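Aerotolerance-related membrane protein (Bacteroides fragilis, PDB 4JDU) probably acts in aerotolerance as a membrane-anchored protein whose von Willebrand factor type A domain, the part present here, binds calcium. Local coordinates at residues V141-P153 / E165-M177. The protein carries 6 engineered substitutions. Numbering follows the deposited sequence.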
loop_
_atom_site.group_PDB
_atom_site.type_symbol
_atom_site.label_atom_id
_atom_site.label_comp_id
_atom_site.label_asym_id
_atom_site.label_seq_id
_atom_site.Cartn_x
_atom_site.Cartn_y
_atom_site.Cartn_z
ATOM N N VAL A 141 -6.174 4.353 2.480
ATOM C CA VAL A 141 -5.977 3.304 1.490
ATOM C C VAL A 141 -5.997 3.866 0.070
ATOM O O VAL A 141 -6.934 4.586 -0.319
ATOM C CB VAL A 141 -7.040 2.189 1.624
ATOM C CG1 VAL A 141 -6.778 1.090 0.607
ATOM C CG2 VAL A 141 -7.056 1.608 3.039
ATOM N N LEU A 142 -4.944 3.562 -0.687
ATOM C CA LEU A 142 -4.893 3.889 -2.105
ATOM C C LEU A 142 -5.069 2.586 -2.872
ATOM O O LEU A 142 -4.235 1.674 -2.785
ATOM C CB LEU A 142 -3.576 4.577 -2.474
ATOM C CG LEU A 142 -3.191 5.761 -1.587
ATOM C CD1 LEU A 142 -1.915 6.427 -2.071
ATOM C CD2 LEU A 142 -4.329 6.763 -1.477
ATOM N N GLY A 143 -6.186 2.485 -3.589
ATOM C CA GLY A 143 -6.509 1.273 -4.319
ATOM C C GLY A 143 -5.971 1.365 -5.732
ATOM O O GLY A 143 -6.272 2.321 -6.454
ATOM N N VAL A 144 -5.148 0.396 -6.115
ATOM C CA VAL A 144 -4.615 0.391 -7.477
ATOM C C VAL A 144 -5.147 -0.802 -8.237
ATOM O O VAL A 144 -5.172 -1.926 -7.745
ATOM C CB VAL A 144 -3.062 0.400 -7.546
ATOM C CG1 VAL A 144 -2.508 1.778 -7.195
ATOM C CG2 VAL A 144 -2.493 -0.650 -6.640
ATOM N N GLY A 145 -5.596 -0.528 -9.454
ATOM C CA GLY A 145 -6.171 -1.554 -10.304
ATOM C C GLY A 145 -7.570 -1.147 -10.706
ATOM O O GLY A 145 -8.058 -0.076 -10.322
ATOM N N LEU A 146 -8.214 -2.002 -11.492
ATOM C CA LEU A 146 -9.581 -1.763 -11.935
ATOM C C LEU A 146 -10.487 -2.868 -11.407
ATOM O O LEU A 146 -10.035 -3.989 -11.172
ATOM C CB LEU A 146 -9.646 -1.712 -13.464
ATOM C CG LEU A 146 -8.769 -0.654 -14.150
ATOM C CD1 LEU A 146 -8.858 -0.720 -15.672
ATOM C CD2 LEU A 146 -9.136 0.731 -13.652
ATOM N N PRO A 147 -11.772 -2.557 -11.205
ATOM C CA PRO A 147 -12.653 -3.613 -10.702
ATOM C C PRO A 147 -12.943 -4.706 -11.735
ATOM O O PRO A 147 -13.343 -5.797 -11.328
ATOM C CB PRO A 147 -13.938 -2.858 -10.326
ATOM C CG PRO A 147 -13.875 -1.565 -11.086
ATOM C CD PRO A 147 -12.412 -1.230 -11.186
ATOM N N ASP A 148 -12.718 -4.430 -13.022
ATOM C CA ASP A 148 -13.130 -5.320 -14.109
ATOM C C ASP A 148 -12.475 -6.693 -14.043
ATOM O O ASP A 148 -13.146 -7.728 -14.137
ATOM C CB ASP A 148 -12.810 -4.690 -15.470
ATOM C CG ASP A 148 -12.783 -3.169 -15.430
ATOM O OD1 ASP A 148 -13.262 -2.571 -14.437
ATOM O OD2 ASP A 148 -12.277 -2.572 -16.411
ATOM N N GLY A 149 -11.155 -6.686 -13.910
ATOM C CA GLY A 149 -10.380 -7.912 -13.836
ATOM C C GLY A 149 -9.310 -8.040 -14.905
ATOM O O GLY A 149 -9.594 -7.908 -16.100
ATOM N N ALA A 150 -8.077 -8.313 -14.478
ATOM C CA ALA A 150 -6.994 -8.598 -15.419
ATOM C C ALA A 150 -6.207 -9.822 -14.965
ATOM O O ALA A 150 -6.189 -10.144 -13.770
ATOM C CB ALA A 150 -6.069 -7.394 -15.551
ATOM N N PRO A 151 -5.533 -10.507 -15.905
ATOM C CA PRO A 151 -4.651 -11.613 -15.524
ATOM C C PRO A 151 -3.299 -11.104 -15.033
ATOM O O PRO A 151 -3.018 -9.904 -15.131
ATOM C CB PRO A 151 -4.475 -12.373 -16.841
ATOM C CG PRO A 151 -4.548 -11.309 -17.880
ATOM C CD PRO A 151 -5.558 -10.299 -17.366
ATOM N N ILE A 152 -2.481 -12.002 -14.497
ATOM C CA ILE A 152 -1.171 -11.632 -13.964
ATOM C C ILE A 152 -0.070 -12.168 -14.895
ATOM O O ILE A 152 0.154 -13.378 -14.959
ATOM C CB ILE A 152 -0.998 -12.195 -12.548
ATOM C CG1 ILE A 152 -2.185 -11.790 -11.664
ATOM C CG2 ILE A 152 0.329 -11.729 -11.949
ATOM C CD1 ILE A 152 -2.253 -12.568 -10.370
ATOM N N PRO A 153 0.627 -11.270 -15.605
ATOM C CA PRO A 153 1.664 -11.736 -16.539
ATOM C C PRO A 153 2.894 -12.255 -15.814
ATOM O O PRO A 153 3.258 -11.788 -14.728
ATOM C CB PRO A 153 2.020 -10.472 -17.329
ATOM C CG PRO A 153 1.737 -9.340 -16.351
ATOM C CD PRO A 153 0.495 -9.799 -15.610
ATOM N N GLU A 165 -5.962 -25.577 -10.760
ATOM C CA GLU A 165 -6.729 -26.289 -11.781
ATOM C C GLU A 165 -6.264 -25.910 -13.191
ATOM O O GLU A 165 -6.782 -26.414 -14.190
ATOM C CB GLU A 165 -8.223 -26.006 -11.612
ATOM C CG GLU A 165 -9.136 -26.937 -12.402
ATOM C CD GLU A 165 -9.569 -28.160 -11.621
ATOM O OE1 GLU A 165 -8.764 -28.702 -10.834
ATOM O OE2 GLU A 165 -10.735 -28.576 -11.795
ATOM N N GLY A 166 -5.285 -25.012 -13.263
ATOM C CA GLY A 166 -4.662 -24.668 -14.531
ATOM C C GLY A 166 -5.341 -23.532 -15.273
ATOM O O GLY A 166 -5.009 -23.250 -16.428
ATOM N N ASN A 167 -6.296 -22.881 -14.619
ATOM C CA ASN A 167 -6.989 -21.759 -15.238
ATOM C C ASN A 167 -6.331 -20.427 -14.921
ATOM O O ASN A 167 -5.762 -20.242 -13.845
ATOM C CB ASN A 167 -8.463 -21.741 -14.833
ATOM C CG ASN A 167 -9.231 -22.923 -15.390
ATOM O OD1 ASN A 167 -8.986 -23.367 -16.517
ATOM N ND2 ASN A 167 -10.157 -23.446 -14.602
ATOM N N VAL A 168 -6.408 -19.499 -15.867
ATOM C CA VAL A 168 -5.828 -18.173 -15.678
ATOM C C VAL A 168 -6.488 -17.461 -14.498
ATOM O O VAL A 168 -7.721 -17.365 -14.419
ATOM C CB VAL A 168 -5.967 -17.327 -16.961
ATOM C CG1 VAL A 168 -5.492 -15.891 -16.726
ATOM C CG2 VAL A 168 -5.186 -17.976 -18.097
ATOM N N ILE A 169 -5.658 -16.984 -13.575
ATOM C CA ILE A 169 -6.130 -16.192 -12.450
ATOM C C ILE A 169 -6.513 -14.790 -12.913
ATOM O O ILE A 169 -5.758 -14.122 -13.625
ATOM C CB ILE A 169 -5.043 -16.092 -11.354
ATOM C CG1 ILE A 169 -4.821 -17.462 -10.699
ATOM C CG2 ILE A 169 -5.427 -15.053 -10.313
ATOM C CD1 ILE A 169 -3.498 -17.556 -9.919
ATOM N N VAL A 170 -7.694 -14.341 -12.514
ATOM C CA VAL A 170 -8.088 -12.966 -12.763
ATOM C C VAL A 170 -8.167 -12.248 -11.428
ATOM O O VAL A 170 -8.856 -12.699 -10.508
ATOM C CB VAL A 170 -9.452 -12.894 -13.478
ATOM C CG1 VAL A 170 -9.896 -11.450 -13.625
ATOM C CG2 VAL A 170 -9.365 -13.574 -14.838
ATOM N N THR A 171 -7.440 -11.145 -11.326
ATOM C CA THR A 171 -7.425 -10.336 -10.113
ATOM C C THR A 171 -8.145 -9.016 -10.335
ATOM O O THR A 171 -7.972 -8.382 -11.372
ATOM C CB THR A 171 -5.987 -10.077 -9.615
ATOM O OG1 THR A 171 -6.034 -9.134 -8.539
ATOM C CG2 THR A 171 -5.083 -9.530 -10.737
ATOM N N ARG A 172 -8.951 -8.618 -9.352
ATOM C CA ARG A 172 -9.767 -7.414 -9.449
ATOM C C ARG A 172 -9.503 -6.492 -8.267
ATOM O O ARG A 172 -9.268 -6.954 -7.150
ATOM C CB ARG A 172 -11.254 -7.793 -9.452
ATOM C CG ARG A 172 -11.690 -8.640 -10.627
ATOM C CD ARG A 172 -13.131 -9.140 -10.501
ATOM N NE ARG A 172 -13.491 -9.971 -11.644
ATOM C CZ ARG A 172 -13.181 -11.260 -11.755
ATOM N NH1 ARG A 172 -12.508 -11.868 -10.784
ATOM N NH2 ARG A 172 -13.530 -11.944 -12.832
ATOM N N LEU A 173 -9.544 -5.188 -8.510
ATOM C CA LEU A 173 -9.550 -4.231 -7.405
ATOM C C LEU A 173 -10.765 -4.514 -6.538
ATOM O O LEU A 173 -11.889 -4.586 -7.042
ATOM C CB LEU A 173 -9.632 -2.802 -7.939
ATOM C CG LEU A 173 -9.812 -1.725 -6.858
ATOM C CD1 LEU A 173 -8.511 -1.458 -6.145
ATOM C CD2 LEU A 173 -10.348 -0.450 -7.483
ATOM N N ASN A 174 -10.536 -4.705 -5.241
ATOM C CA ASN A 174 -11.625 -4.903 -4.292
ATOM C C ASN A 174 -11.928 -3.592 -3.600
ATOM O O ASN A 174 -11.449 -3.328 -2.493
ATOM C CB ASN A 174 -11.266 -5.977 -3.263
ATOM C CG ASN A 174 -12.455 -6.365 -2.386
ATOM O OD1 ASN A 174 -13.401 -5.592 -2.213
ATOM N ND2 ASN A 174 -12.405 -7.565 -1.823
ATOM N N GLU A 175 -12.734 -2.765 -4.245
ATOM C CA GLU A 175 -12.956 -1.418 -3.755
ATOM C C GLU A 175 -13.708 -1.404 -2.436
ATOM O O GLU A 175 -13.371 -0.615 -1.551
ATOM C CB GLU A 175 -13.712 -0.612 -4.805
ATOM C CG GLU A 175 -13.660 0.891 -4.598
ATOM C CD GLU A 175 -13.674 1.629 -5.924
ATOM O OE1 GLU A 175 -14.728 1.628 -6.595
ATOM O OE2 GLU A 175 -12.619 2.183 -6.301
ATOM N N ALA A 176 -14.724 -2.254 -2.300
ATOM C CA ALA A 176 -15.522 -2.276 -1.077
ATOM C C ALA A 176 -14.645 -2.514 0.142
ATOM O O ALA A 176 -14.790 -1.827 1.159
ATOM C CB ALA A 176 -16.619 -3.334 -1.169
HETATM N N MSE A 177 -13.734 -3.478 0.034
HETATM C CA MSE A 177 -12.814 -3.795 1.126
HETATM C C MSE A 177 -11.915 -2.605 1.439
HETATM O O MSE A 177 -11.743 -2.247 2.604
HETATM C CB MSE A 177 -11.974 -5.037 0.787
HETATM C CG MSE A 177 -10.809 -5.334 1.744
HETATM SE SE MSE A 177 -11.282 -5.617 3.623
HETATM C CE MSE A 177 -12.613 -7.041 3.462
HETATM O O HOH W 1 -3.184 -14.627 -14.241
#
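The R172 guanidinium is the flat group of this contact, and it meets the loop P147-G149: P147 O lies at its edge, near its plane, while D148 O approaches obliquely and takes a weak bond from NE (3.4 Å, N-H...O angle 128°). V170 CG1, two residues back in the same segment, sits over one face, offset toward the rim. R172 is extended from CG to NE, which carries the methylenes along P147 O and the G149 backbone; CG is 3.5 Å from G149 CA. V170 CG1 presses on that CA as well.

Two nearly straight bonds join A150 and T171 as an antiparallel hydrogen-bonded pair: T171 N to A150 O measures 2.9 Å and A150 N to T171 O 3.1 Å. Further on, I152 N and I169 O are 4.0 Å apart, not directly bonded; a water accepts from I152 N and donates to I169 O. I152 CD1 rests on I169 CG2 (4.0 Å), and P151 CB on V168 CG1. T171 has OG1 anti to its N (chi1 172°), which places CG2 against A150 O and I152 CG1.

Toward the main sheet, L173 N donates to L146 O (3.0 Å, nearly straight). Buried L173 runs its two methyls along the G143-G145 backbone, where V144 O and G145 O have no hydrogen-bond partner. N174 then N-caps helix 175-184 through OD1 and M177 N.

Together these form a short antiparallel pairing at the base of a long excursion between strand 138-143 and helix 175-184 of the vWA fold. T171, its side chain about 6 Å from the calcium, lies against S20, which with S18 and T89 binds that ion at the metal-ion-dependent adhesion site (MIDAS).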